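Local structure of endo-1,4-beta-xylanase I (Hypocrea jecorina, 1XYN) at residues T30-V36 and A162-G168; N4-N8 and N157-V161; G59-S64 and M79-Y85; T22-W28 and G170-V176. The protein hydrolyses internal 1,4-beta-xylosidic linkages of xylan, a plant cell wall hemicellulose, releasing xylooligosaccharides and xylose. All coordinates share one frame; numbering follows the deposited sequence.

Contact 1: residues T30-V36 and A162-G168; sequences TQDDFVV and AVEGWGG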
loop_
_atom_site.group_PDB
_atom_site.type_symbol
_atom_site.label_atom_id
_atom_site.label_comp_id
_atom_site.label_asym_id
_atom_site.label_seq_id
_atom_site.Cartn_x
_atom_site.Cartn_y
_atom_site.Cartn_z
ATOM N N THR A 30 -10.963 -7.495 11.076
ATOM C CA THR A 30 -10.891 -6.790 9.809
ATOM C C THR A 30 -10.143 -7.516 8.690
ATOM O O THR A 30 -9.377 -8.453 8.930
ATOM C CB THR A 30 -10.247 -5.409 10.040
ATOM O OG1 THR A 30 -10.161 -4.697 8.807
ATOM C CG2 THR A 30 -8.852 -5.556 10.626
ATOM N N GLN A 31 -10.411 -7.091 7.460
ATOM C CA GLN A 31 -9.762 -7.644 6.274
ATOM C C GLN A 31 -8.637 -6.700 5.885
ATOM O O GLN A 31 -7.741 -7.065 5.128
ATOM C CB GLN A 31 -10.747 -7.734 5.099
ATOM C CG GLN A 31 -11.736 -8.883 5.167
ATOM C CD GLN A 31 -11.089 -10.230 4.903
ATOM O OE1 GLN A 31 -10.928 -11.045 5.813
ATOM N NE2 GLN A 31 -10.716 -10.472 3.647
ATOM N N ASP A 32 -8.697 -5.485 6.422
ATOM C CA ASP A 32 -7.721 -4.450 6.112
ATOM C C ASP A 32 -6.618 -4.236 7.144
ATOM O O ASP A 32 -6.847 -4.310 8.354
ATOM C CB ASP A 32 -8.432 -3.122 5.838
ATOM C CG ASP A 32 -9.495 -3.238 4.771
ATOM O OD1 ASP A 32 -9.216 -3.779 3.684
ATOM O OD2 ASP A 32 -10.620 -2.774 5.019
ATOM N N ASP A 33 -5.438 -3.895 6.627
ATOM C CA ASP A 33 -4.243 -3.659 7.421
ATOM C C ASP A 33 -4.371 -2.445 8.327
ATOM O O ASP A 33 -4.963 -1.428 7.956
ATOM C CB ASP A 33 -3.032 -3.481 6.487
ATOM C CG ASP A 33 -1.710 -3.321 7.242
ATOM O OD1 ASP A 33 -1.507 -4.027 8.254
ATOM O OD2 ASP A 33 -0.867 -2.498 6.814
ATOM N N PHE A 34 -3.781 -2.564 9.509
ATOM C CA PHE A 34 -3.770 -1.506 10.500
ATOM C C PHE A 34 -2.497 -1.679 11.331
ATOM O O PHE A 34 -2.016 -2.803 11.527
ATOM C CB PHE A 34 -5.002 -1.611 11.407
ATOM C CG PHE A 34 -5.038 -2.858 12.247
ATOM C CD1 PHE A 34 -5.556 -4.039 11.742
ATOM C CD2 PHE A 34 -4.538 -2.854 13.544
ATOM C CE1 PHE A 34 -5.575 -5.206 12.517
ATOM C CE2 PHE A 34 -4.551 -4.015 14.325
ATOM C CZ PHE A 34 -5.071 -5.190 13.806
ATOM N N VAL A 35 -1.927 -0.564 11.766
ATOM C CA VAL A 35 -0.728 -0.582 12.591
ATOM C C VAL A 35 -0.981 0.343 13.776
ATOM O O VAL A 35 -1.041 1.561 13.606
ATOM C CB VAL A 35 0.511 -0.045 11.825
ATOM C CG1 VAL A 35 1.774 -0.243 12.666
ATOM C CG2 VAL A 35 0.647 -0.714 10.470
ATOM N N VAL A 36 -1.161 -0.228 14.968
ATOM C CA VAL A 36 -1.395 0.586 16.160
ATOM C C VAL A 36 -0.409 0.220 17.255
ATOM O O VAL A 36 0.020 -0.927 17.362
ATOM C CB VAL A 36 -2.808 0.385 16.747
ATOM C CG1 VAL A 36 -3.874 0.835 15.768
ATOM C CG2 VAL A 36 -3.002 -1.066 17.164
ATOM N N ALA A 162 4.220 -2.089 18.140
ATOM C CA ALA A 162 2.943 -2.154 17.446
ATOM C C ALA A 162 2.398 -3.539 17.124
ATOM O O ALA A 162 3.121 -4.540 17.106
ATOM C CB ALA A 162 3.021 -1.311 16.167
ATOM N N VAL A 163 1.087 -3.582 16.919
ATOM C CA VAL A 163 0.384 -4.799 16.551
ATOM C C VAL A 163 -0.137 -4.465 15.167
ATOM O O VAL A 163 -0.628 -3.359 14.937
ATOM C CB VAL A 163 -0.807 -5.091 17.495
ATOM C CG1 VAL A 163 -1.678 -6.192 16.920
ATOM C CG2 VAL A 163 -0.303 -5.513 18.867
ATOM N N GLU A 164 0.035 -5.387 14.230
ATOM C CA GLU A 164 -0.415 -5.166 12.860
ATOM C C GLU A 164 -1.139 -6.409 12.391
ATOM O O GLU A 164 -0.761 -7.524 12.743
ATOM C CB GLU A 164 0.780 -4.850 11.950
ATOM C CG GLU A 164 0.450 -4.772 10.456
ATOM C CD GLU A 164 1.586 -4.190 9.608
ATOM O OE1 GLU A 164 2.705 -4.008 10.136
ATOM O OE2 GLU A 164 1.357 -3.908 8.406
ATOM N N GLY A 165 -2.214 -6.221 11.630
ATOM C CA GLY A 165 -2.957 -7.372 11.162
ATOM C C GLY A 165 -3.933 -7.119 10.036
ATOM O O GLY A 165 -4.125 -5.984 9.591
ATOM N N TRP A 166 -4.522 -8.212 9.565
ATOM C CA TRP A 166 -5.501 -8.203 8.490
ATOM C C TRP A 166 -5.997 -9.626 8.272
ATOM O O TRP A 166 -5.387 -10.587 8.753
ATOM C CB TRP A 166 -4.891 -7.662 7.185
ATOM C CG TRP A 166 -3.770 -8.493 6.595
ATOM C CD1 TRP A 166 -3.897 -9.561 5.738
ATOM C CD2 TRP A 166 -2.358 -8.264 6.734
ATOM N NE1 TRP A 166 -2.658 -9.991 5.330
ATOM C CE2 TRP A 166 -1.696 -9.219 5.925
ATOM C CE3 TRP A 166 -1.589 -7.344 7.460
ATOM C CZ2 TRP A 166 -0.302 -9.277 5.821
ATOM C CZ3 TRP A 166 -0.199 -7.403 7.358
ATOM C CH2 TRP A 166 0.428 -8.362 6.543
ATOM N N GLY A 167 -7.132 -9.743 7.586
ATOM C CA GLY A 167 -7.708 -11.040 7.283
ATOM C C GLY A 167 -8.317 -11.837 8.421
ATOM O O GLY A 167 -8.537 -13.041 8.278
ATOM N N GLY A 168 -8.604 -11.192 9.545
ATOM C CA GLY A 168 -9.199 -11.922 10.649
ATOM C C GLY A 168 -9.417 -11.122 11.916
ATOM O O GLY A 168 -9.482 -9.892 11.890
#
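Val36 and Val163 make an antiparallel pair bonded both ways, with Val163 N donating to Val36 O at 2.9 Å. Toward the other end the strands ease apart, and the two bonds between Phe34 and Gly165 are weak. Beyond the turn at Gln31-Asp32, Thr30 pairs with Gly168; Gly167 and Gly168 both face it in a G1 beta bulge, while Thr30 OG1 closes an ST turn onto Asp32 N and also hydrogen-bonds Gly12 O. With CG wedged between its backbone N and carbonyl carbon (chi1 65°), Phe34 lays one ring face over Gly165, whose N sits 3.6 Å above the plane. A serine here would probably bare this glycine backbone and leave Trp28, which meets the same ring, beside a gap. On the face of Val35 and Glu164, the predicted proton donor, two carboxylates meet nearly coplanar: Asp33 OD1 is 2.9 Å from Glu164 OE2. An aspartate beside the acid/base glutamate is characteristic of family 11 xylanases with an acidic pH optimum. Val35 CG2 packs 3.7 Å from Glu164 CD, and Glu164 OE1 is hydrogen-bonded to Tyr77 OH. Strand 34-40 runs between 5-10 and 155-166, and Val36 and Val163 face strand 23-30 of the second sheet.

Contact 2: residues N4-N8 and N157-V161; sequences NYDQN and NYQVV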
loop_
_atom_site.group_PDB
_atom_site.type_symbol
_atom_site.label_atom_id
_atom_site.label_comp_id
_atom_site.label_asym_id
_atom_site.label_seq_id
_atom_site.Cartn_x
_atom_site.Cartn_y
_atom_site.Cartn_z
ATOM N N ASN A 4 5.491 9.177 24.191
ATOM C CA ASN A 4 5.097 10.479 23.678
ATOM C C ASN A 4 4.633 10.360 22.235
ATOM O O ASN A 4 4.537 11.363 21.523
ATOM C CB ASN A 4 6.247 11.487 23.800
ATOM C CG ASN A 4 7.391 11.207 22.834
ATOM O OD1 ASN A 4 7.772 10.062 22.609
ATOM N ND2 ASN A 4 7.946 12.265 22.265
ATOM N N TYR A 5 4.380 9.127 21.795
ATOM C CA TYR A 5 3.905 8.892 20.435
ATOM C C TYR A 5 2.887 7.766 20.369
ATOM O O TYR A 5 3.068 6.701 20.958
ATOM C CB TYR A 5 5.048 8.605 19.463
ATOM C CG TYR A 5 4.597 8.636 18.023
ATOM C CD1 TYR A 5 4.399 9.852 17.371
ATOM C CD2 TYR A 5 4.335 7.460 17.320
ATOM C CE1 TYR A 5 3.949 9.901 16.050
ATOM C CE2 TYR A 5 3.881 7.494 15.999
ATOM C CZ TYR A 5 3.691 8.720 15.372
ATOM O OH TYR A 5 3.246 8.779 14.071
ATOM N N ASP A 6 1.811 8.027 19.640
ATOM C CA ASP A 6 0.735 7.067 19.470
ATOM C C ASP A 6 0.588 6.717 17.991
ATOM O O ASP A 6 0.229 7.559 17.159
ATOM C CB ASP A 6 -0.572 7.641 20.040
ATOM C CG ASP A 6 -1.797 6.802 19.693
ATOM O OD1 ASP A 6 -1.657 5.594 19.411
ATOM O OD2 ASP A 6 -2.916 7.359 19.708
ATOM N N GLN A 7 0.923 5.473 17.674
ATOM C CA GLN A 7 0.825 4.963 16.320
ATOM C C GLN A 7 -0.608 4.505 16.127
ATOM O O GLN A 7 -1.060 3.577 16.797
ATOM C CB GLN A 7 1.798 3.791 16.136
ATOM C CG GLN A 7 1.660 3.023 14.823
ATOM C CD GLN A 7 1.712 3.914 13.590
ATOM O OE1 GLN A 7 1.159 3.564 12.546
ATOM N NE2 GLN A 7 2.375 5.061 13.700
ATOM N N ASN A 8 -1.337 5.190 15.255
ATOM C CA ASN A 8 -2.720 4.818 14.991
ATOM C C ASN A 8 -3.036 4.842 13.501
ATOM O O ASN A 8 -3.488 5.853 12.956
ATOM C CB ASN A 8 -3.683 5.721 15.754
ATOM C CG ASN A 8 -5.115 5.228 15.678
ATOM O OD1 ASN A 8 -5.407 4.205 15.049
ATOM N ND2 ASN A 8 -6.016 5.944 16.341
ATOM N N ASN A 157 13.581 8.138 13.344
ATOM C CA ASN A 157 12.294 8.807 13.390
ATOM C C ASN A 157 11.516 8.089 14.494
ATOM O O ASN A 157 12.136 7.598 15.429
ATOM C CB ASN A 157 11.575 8.739 12.051
ATOM C CG ASN A 157 10.462 9.765 11.951
ATOM O OD1 ASN A 157 9.317 9.506 12.334
ATOM N ND2 ASN A 157 10.803 10.950 11.466
ATOM N N TYR A 158 10.193 7.962 14.388
ATOM C CA TYR A 158 9.457 7.311 15.465
ATOM C C TYR A 158 9.746 5.819 15.652
ATOM O O TYR A 158 10.188 5.130 14.727
ATOM C CB TYR A 158 7.956 7.615 15.391
ATOM C CG TYR A 158 7.170 6.907 14.308
ATOM C CD1 TYR A 158 6.702 5.603 14.502
ATOM C CD2 TYR A 158 6.822 7.566 13.124
ATOM C CE1 TYR A 158 5.908 4.975 13.553
ATOM C CE2 TYR A 158 6.023 6.949 12.170
ATOM C CZ TYR A 158 5.568 5.652 12.388
ATOM O OH TYR A 158 4.782 5.019 11.441
ATOM N N GLN A 159 9.511 5.337 16.868
ATOM C CA GLN A 159 9.774 3.950 17.221
ATOM C C GLN A 159 8.729 3.514 18.232
ATOM O O GLN A 159 8.696 4.011 19.352
ATOM C CB GLN A 159 11.180 3.856 17.817
ATOM C CG GLN A 159 11.635 2.491 18.269
ATOM C CD GLN A 159 13.027 2.547 18.893
ATOM O OE1 GLN A 159 13.172 2.705 20.107
ATOM N NE2 GLN A 159 14.052 2.449 18.059
ATOM N N VAL A 160 7.872 2.581 17.831
ATOM C CA VAL A 160 6.807 2.103 18.701
ATOM C C VAL A 160 6.787 0.590 18.801
ATOM O O VAL A 160 7.551 -0.090 18.140
ATOM C CB VAL A 160 5.402 2.550 18.167
ATOM C CG1 VAL A 160 5.245 4.074 18.223
ATOM C CG2 VAL A 160 5.192 2.052 16.744
ATOM N N VAL A 161 5.963 0.093 19.715
ATOM C CA VAL A 161 5.731 -1.329 19.894
ATOM C C VAL A 161 4.343 -1.398 19.266
ATOM O O VAL A 161 3.409 -0.775 19.764
ATOM C CB VAL A 161 5.638 -1.709 21.373
ATOM C CG1 VAL A 161 5.119 -3.133 21.522
ATOM C CG2 VAL A 161 6.994 -1.572 22.024
#
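Tyr5 and Tyr158 lie in an offset stack, ring centroids 4.7 Å apart and planes tilted by 22°. The overlap is partial: Tyr5 CE2 sits above the rim of the Tyr158 ring, 3.7 Å from Tyr158 CD1, while Tyr158 CB makes a CH-pi contact over the face of Tyr5. Val160 supports Tyr5 from another direction, its CG1 lying at the ring edge 3.6 Å from Tyr5 CD2. The other methyl, Val160 CG2, meets Gln7 CB at 3.9 Å, and the flat amide of Gln7 runs almost parallel to the Tyr158 ring near its hydroxyl end. In the second shell, Asn157 OD1 accepts from the next backbone N, that of Tyr158, at 2.7 Å, a local bond within strand 155-166. Tyr66 and Trp68 also touch Tyr158, which by similarity binds substrate. An alanine in place of Tyr158 would probably strip the face of Tyr5 of its partner, freeing that ring to shift, and remove an aromatic wall of the xylan cleft. The two strands cross at -72°, their axes 7.8 Å apart at closest; 5-10 and 155-166 both pair with strand 34-40, and the tyrosine stack bridges the two across it.

Contact 3: residues G59-S64 and M79-Y85; sequences GTGLLS and MEDNHNY. With CA (calcium ion), chain B.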
loop_
_atom_site.group_PDB
_atom_site.type_symbol
_atom_site.label_atom_id
_atom_site.label_comp_id
_atom_site.label_asym_id
_atom_site.label_seq_id
_atom_site.Cartn_x
_atom_site.Cartn_y
_atom_site.Cartn_z
ATOM N N GLY A 59 -6.318 -15.113 10.444
ATOM C CA GLY A 59 -5.617 -14.105 9.656
ATOM C C GLY A 59 -4.179 -13.839 10.075
ATOM O O GLY A 59 -3.599 -14.605 10.839
ATOM N N THR A 60 -3.608 -12.742 9.579
ATOM C CA THR A 60 -2.230 -12.352 9.892
ATOM C C THR A 60 -2.157 -11.430 11.113
ATOM O O THR A 60 -2.910 -10.457 11.203
ATOM C CB THR A 60 -1.582 -11.596 8.711
ATOM O OG1 THR A 60 -1.700 -12.381 7.520
ATOM C CG2 THR A 60 -0.107 -11.307 8.992
ATOM N N GLY A 61 -1.219 -11.720 12.013
ATOM C CA GLY A 61 -1.036 -10.913 13.208
ATOM C C GLY A 61 0.433 -10.842 13.586
ATOM O O GLY A 61 1.104 -11.874 13.655
ATOM N N LEU A 62 0.934 -9.632 13.842
ATOM C CA LEU A 62 2.338 -9.428 14.200
ATOM C C LEU A 62 2.523 -8.536 15.428
ATOM O O LEU A 62 1.882 -7.490 15.537
ATOM C CB LEU A 62 3.090 -8.758 13.037
ATOM C CG LEU A 62 2.686 -8.993 11.575
ATOM C CD1 LEU A 62 3.507 -8.088 10.657
ATOM C CD2 LEU A 62 2.876 -10.447 11.196
ATOM N N LEU A 63 3.369 -8.965 16.363
ATOM C CA LEU A 63 3.687 -8.162 17.545
ATOM C C LEU A 63 5.168 -7.805 17.383
ATOM O O LEU A 63 6.030 -8.687 17.392
ATOM C CB LEU A 63 3.460 -8.954 18.837
ATOM C CG LEU A 63 3.790 -8.217 20.147
ATOM C CD1 LEU A 63 2.943 -6.945 20.285
ATOM C CD2 LEU A 63 3.579 -9.147 21.336
ATOM N N SER A 64 5.475 -6.522 17.231
ATOM C CA SER A 64 6.859 -6.140 17.022
ATOM C C SER A 64 7.226 -4.702 17.315
ATOM O O SER A 64 6.367 -3.827 17.385
ATOM C CB SER A 64 7.225 -6.399 15.558
ATOM O OG SER A 64 6.489 -5.560 14.676
ATOM N N MET A 79 10.122 -8.377 14.892
ATOM C CA MET A 79 8.999 -9.222 15.265
ATOM C C MET A 79 9.306 -10.183 16.382
ATOM O O MET A 79 10.207 -11.002 16.264
ATOM C CB MET A 79 8.502 -9.995 14.046
ATOM C CG MET A 79 7.706 -9.160 13.082
ATOM S SD MET A 79 7.363 -10.039 11.560
ATOM C CE MET A 79 7.756 -8.750 10.383
ATOM N N GLU A 80 8.552 -10.064 17.466
ATOM C CA GLU A 80 8.712 -10.928 18.621
ATOM C C GLU A 80 7.708 -12.047 18.522
ATOM O O GLU A 80 7.846 -13.103 19.150
ATOM C CB GLU A 80 8.498 -10.134 19.912
ATOM C CG GLU A 80 9.492 -8.993 20.083
ATOM C CD GLU A 80 10.918 -9.490 20.216
ATOM O OE1 GLU A 80 11.185 -10.260 21.156
ATOM O OE2 GLU A 80 11.775 -9.109 19.390
ATOM N N ASP A 81 6.732 -11.827 17.652
ATOM C CA ASP A 81 5.675 -12.780 17.424
ATOM C C ASP A 81 5.005 -12.483 16.101
ATOM O O ASP A 81 4.941 -11.331 15.674
ATOM C CB ASP A 81 4.673 -12.661 18.556
ATOM C CG ASP A 81 3.686 -13.778 18.582
ATOM O OD1 ASP A 81 3.916 -14.843 17.966
ATOM O OD2 ASP A 81 2.663 -13.561 19.245
ATOM N N ASN A 82 4.525 -13.533 15.447
ATOM C CA ASN A 82 3.854 -13.411 14.158
ATOM C C ASN A 82 3.087 -14.687 13.819
ATOM O O ASN A 82 3.495 -15.795 14.203
ATOM C CB ASN A 82 4.845 -13.069 13.030
ATOM C CG ASN A 82 5.770 -14.234 12.662
ATOM O OD1 ASN A 82 5.656 -14.805 11.572
ATOM N ND2 ASN A 82 6.709 -14.567 13.554
ATOM N N HIS A 83 1.939 -14.507 13.165
ATOM C CA HIS A 83 1.074 -15.608 12.743
ATOM C C HIS A 83 0.623 -15.349 11.341
ATOM O O HIS A 83 0.186 -14.239 11.037
ATOM C CB HIS A 83 -0.179 -15.662 13.580
ATOM C CG HIS A 83 0.094 -15.721 15.031
ATOM N ND1 HIS A 83 -0.060 -16.875 15.764
ATOM C CD2 HIS A 83 0.540 -14.777 15.888
ATOM C CE1 HIS A 83 0.277 -16.638 17.016
ATOM N NE2 HIS A 83 0.643 -15.370 17.118
ATOM N N ASN A 84 0.690 -16.387 10.511
ATOM C CA ASN A 84 0.265 -16.330 9.117
ATOM C C ASN A 84 0.847 -15.101 8.441
ATOM O O ASN A 84 0.140 -14.354 7.775
ATOM C CB ASN A 84 -1.266 -16.309 9.036
ATOM C CG ASN A 84 -1.910 -17.456 9.808
ATOM O OD1 ASN A 84 -1.841 -18.617 9.394
ATOM N ND2 ASN A 84 -2.527 -17.137 10.944
ATOM N N TYR A 85 2.140 -14.884 8.649
ATOM C CA TYR A 85 2.833 -13.751 8.063
ATOM C C TYR A 85 3.579 -14.163 6.795
ATOM O O TYR A 85 4.561 -14.901 6.863
ATOM C CB TYR A 85 3.807 -13.152 9.074
ATOM C CG TYR A 85 4.712 -12.109 8.478
ATOM C CD1 TYR A 85 4.182 -11.008 7.805
ATOM C CD2 TYR A 85 6.103 -12.250 8.529
ATOM C CE1 TYR A 85 5.007 -10.075 7.192
ATOM C CE2 TYR A 85 6.938 -11.321 7.921
ATOM C CZ TYR A 85 6.381 -10.236 7.252
ATOM O OH TYR A 85 7.195 -9.308 6.642
HETATM CA CA CA B . 1.741 -16.025 19.508
#
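His83 pairs with Gly61 in an antiparallel hydrogen-bonded pair. Its CB is 4.0 Å from Gly61 O; at the ring, CD2 approaches the same oxygen at 3.7 Å, so the carbonyl lies at the imidazole edge. At the tip His83 NE2 binds the calcium ion at 2.7 Å, but CE1 is only 3.0 Å from it, so the metal approaches from the CE1 side and not squarely. Two residues back, Asp81 extends on the same face with CG anti to its backbone N (chi1 -168°), which brings OD2 to the metal at 2.6 Å. Its CB packs on Leu63 CB. Backbone pairing continues to a classic beta bulge, where Leu63 O accepts from both Glu80 N and Asp81 N as the chain turns its corner; the Glu80 carboxylate goes off to a salt bridge with Arg132. At the other end Thr60 OG1 donates to Asn84 O at 2.7 Å, and Asn84 ND2 reaches Gly59 O from above the carbonyl plane. On the other face, largely apolar around Leu62, Met79 and Tyr85, Leu62 CD2 rests 3.6 Å from Tyr85 CB. Histidine is an uncommon calcium ligand and both bonds are long for calcium, consistent with a loosely held ion.

Contact 4: residues T22-W28 and G170-V176; sequences TGFSVNW and GSASQSV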
loop_
_atom_site.group_PDB
_atom_site.type_symbol
_atom_site.label_atom_id
_atom_site.label_comp_id
_atom_site.label_asym_id
_atom_site.label_seq_id
_atom_site.Cartn_x
_atom_site.Cartn_y
_atom_site.Cartn_z
ATOM N N THR A 22 0.836 3.851 29.712
ATOM C CA THR A 22 1.805 2.773 29.865
ATOM C C THR A 22 1.649 1.642 28.859
ATOM O O THR A 22 2.216 0.566 29.042
ATOM C CB THR A 22 1.712 2.149 31.267
ATOM O OG1 THR A 22 0.399 1.603 31.461
ATOM C CG2 THR A 22 1.988 3.186 32.331
ATOM N N GLY A 23 0.842 1.858 27.828
ATOM C CA GLY A 23 0.653 0.819 26.837
ATOM C C GLY A 23 -0.535 1.032 25.934
ATOM O O GLY A 23 -0.902 2.166 25.608
ATOM N N PHE A 24 -1.125 -0.074 25.502
ATOM C CA PHE A 24 -2.275 -0.020 24.616
ATOM C C PHE A 24 -3.031 -1.332 24.596
ATOM O O PHE A 24 -2.534 -2.380 25.033
ATOM C CB PHE A 24 -1.854 0.362 23.188
ATOM C CG PHE A 24 -1.039 -0.690 22.492
ATOM C CD1 PHE A 24 0.334 -0.789 22.718
ATOM C CD2 PHE A 24 -1.645 -1.594 21.627
ATOM C CE1 PHE A 24 1.090 -1.775 22.098
ATOM C CE2 PHE A 24 -0.898 -2.585 21.000
ATOM C CZ PHE A 24 0.472 -2.677 21.236
ATOM N N SER A 25 -4.225 -1.260 24.021
ATOM C CA SER A 25 -5.117 -2.393 23.912
ATOM C C SER A 25 -5.740 -2.336 22.530
ATOM O O SER A 25 -5.920 -1.255 21.972
ATOM C CB SER A 25 -6.192 -2.273 24.994
ATOM O OG SER A 25 -7.086 -3.363 24.978
ATOM N N VAL A 26 -5.977 -3.505 21.942
ATOM C CA VAL A 26 -6.602 -3.596 20.627
ATOM C C VAL A 26 -7.394 -4.871 20.468
ATOM O O VAL A 26 -7.004 -5.921 20.966
ATOM C CB VAL A 26 -5.607 -3.537 19.440
ATOM C CG1 VAL A 26 -5.766 -2.233 18.703
ATOM C CG2 VAL A 26 -4.173 -3.760 19.899
ATOM N N ASN A 27 -8.555 -4.728 19.845
ATOM C CA ASN A 27 -9.458 -5.827 19.530
ATOM C C ASN A 27 -9.747 -5.554 18.073
ATOM O O ASN A 27 -10.006 -4.408 17.702
ATOM C CB ASN A 27 -10.755 -5.730 20.330
ATOM C CG ASN A 27 -10.616 -6.279 21.727
ATOM O OD1 ASN A 27 -10.547 -7.491 21.917
ATOM N ND2 ASN A 27 -10.581 -5.395 22.718
ATOM N N TRP A 28 -9.677 -6.576 17.232
ATOM C CA TRP A 28 -9.925 -6.355 15.814
ATOM C C TRP A 28 -10.644 -7.512 15.145
ATOM O O TRP A 28 -10.681 -8.623 15.672
ATOM C CB TRP A 28 -8.605 -6.029 15.074
ATOM C CG TRP A 28 -7.636 -7.205 14.924
ATOM C CD1 TRP A 28 -7.588 -8.092 13.885
ATOM C CD2 TRP A 28 -6.618 -7.628 15.855
ATOM N NE1 TRP A 28 -6.616 -9.037 14.115
ATOM C CE2 TRP A 28 -6.007 -8.781 15.310
ATOM C CE3 TRP A 28 -6.165 -7.144 17.088
ATOM C CZ2 TRP A 28 -4.970 -9.462 15.962
ATOM C CZ3 TRP A 28 -5.132 -7.822 17.733
ATOM C CH2 TRP A 28 -4.548 -8.970 17.165
ATOM N N GLY A 170 -8.651 -10.877 16.471
ATOM C CA GLY A 170 -7.707 -11.132 17.538
ATOM C C GLY A 170 -7.752 -9.991 18.526
ATOM O O GLY A 170 -8.542 -9.059 18.368
ATOM N N SER A 171 -6.892 -10.051 19.537
ATOM C CA SER A 171 -6.823 -9.010 20.553
ATOM C C SER A 171 -5.431 -8.971 21.180
ATOM O O SER A 171 -4.695 -9.953 21.130
ATOM C CB SER A 171 -7.888 -9.235 21.631
ATOM O OG SER A 171 -7.676 -10.448 22.322
ATOM N N ALA A 172 -5.086 -7.834 21.777
ATOM C CA ALA A 172 -3.784 -7.640 22.406
ATOM C C ALA A 172 -3.817 -6.528 23.463
ATOM O O ALA A 172 -4.440 -5.484 23.265
ATOM C CB ALA A 172 -2.736 -7.314 21.335
ATOM N N SER A 173 -3.178 -6.788 24.600
ATOM C CA SER A 173 -3.076 -5.827 25.695
ATOM C C SER A 173 -1.607 -5.838 26.050
ATOM O O SER A 173 -1.107 -6.803 26.630
ATOM C CB SER A 173 -3.913 -6.264 26.901
ATOM O OG SER A 173 -5.298 -6.273 26.588
ATOM N N GLN A 174 -0.913 -4.773 25.660
ATOM C CA GLN A 174 0.518 -4.678 25.878
ATOM C C GLN A 174 0.975 -3.480 26.700
ATOM O O GLN A 174 0.436 -2.388 26.574
ATOM C CB GLN A 174 1.231 -4.654 24.517
ATOM C CG GLN A 174 1.181 -5.976 23.742
ATOM C CD GLN A 174 2.099 -7.035 24.335
ATOM O OE1 GLN A 174 3.240 -6.746 24.685
ATOM N NE2 GLN A 174 1.605 -8.262 24.447
ATOM N N SER A 175 2.004 -3.703 27.510
ATOM C CA SER A 175 2.615 -2.676 28.350
ATOM C C SER A 175 3.919 -2.322 27.630
ATOM O O SER A 175 4.684 -3.215 27.275
ATOM C CB SER A 175 2.927 -3.252 29.736
ATOM O OG SER A 175 1.805 -3.949 30.269
ATOM N N VAL A 176 4.166 -1.029 27.428
ATOM C CA VAL A 176 5.352 -0.535 26.716
ATOM C C VAL A 176 6.212 0.438 27.542
ATOM O O VAL A 176 5.679 1.300 28.233
ATOM C CB VAL A 176 4.910 0.197 25.420
ATOM C CG1 VAL A 176 6.096 0.797 24.692
ATOM C CG2 VAL A 176 4.128 -0.749 24.527
#
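Trp28 spreads its indole flat over the backbone of Gly170 and Ser171, and here the contact is tightest. Gly170 CA makes a CH-pi contact, 3.7 Å from the centroid of the six-membered ring and 17° off its normal, while Trp28 CZ3 comes within 3.4 Å of Ser171 N. A side chain at Gly170 would run into Trp28 CZ2, so the missing CB is what lets the ring lie down. Gly23, at the other end, is equally constrained, because a CB there would strike Gln174 O. Between them Val26 CG2 meets Ala172 CB, and Phe24 CE1 packs 3.8 Å from Gln174 CB, with Val176 CG2 at the edge of the Phe24 ring. The amide of Gln174 turns off to Ser53 O. The reverse face is polar and solvent-facing, and more loosely packed: Ser25 OG and Ser173 OG stand 3.8 Å apart, while Asn27 OD1 comes to 3.2 Å from Ser171 CB, an approach to carbon and not to the hydroxyl. Backbone pairing runs along the whole contact, for example Val26 N to Ala172 O at 2.8 Å and Ala172 N to Val26 O. Strand 23-30 lies between 14-19 and 168-177, the latter going on to 48-56; the apolar face packs on strands 34-40 and 155-166 of the other sheet, the sandwich of the family 11 jelly roll.

Contacts 1 and 3 are neighbours in one curved sheet, since strand 155-166 bonds to 60-70, and contact 2 uses another part of that strand near the cleft. Contact 4 belongs to the second sheet; its apolar face meets contact 1 where Trp28 touches Phe34 and Val26 touches Val36, and contact 2 where Phe24 and Val176 reach Val161. Contacts 2 and 3 are the more buried, whereas 1 and 4 are partly exposed, contact 4 along a serine-rich outer face. Their chemistry follows: paired carboxylates in contact 1, stacked tyrosines without strand pairing in contact 2, calcium ligands in contact 3, and two inward aromatics, Phe24 and Trp28, among small and aliphatic side chains in contact 4.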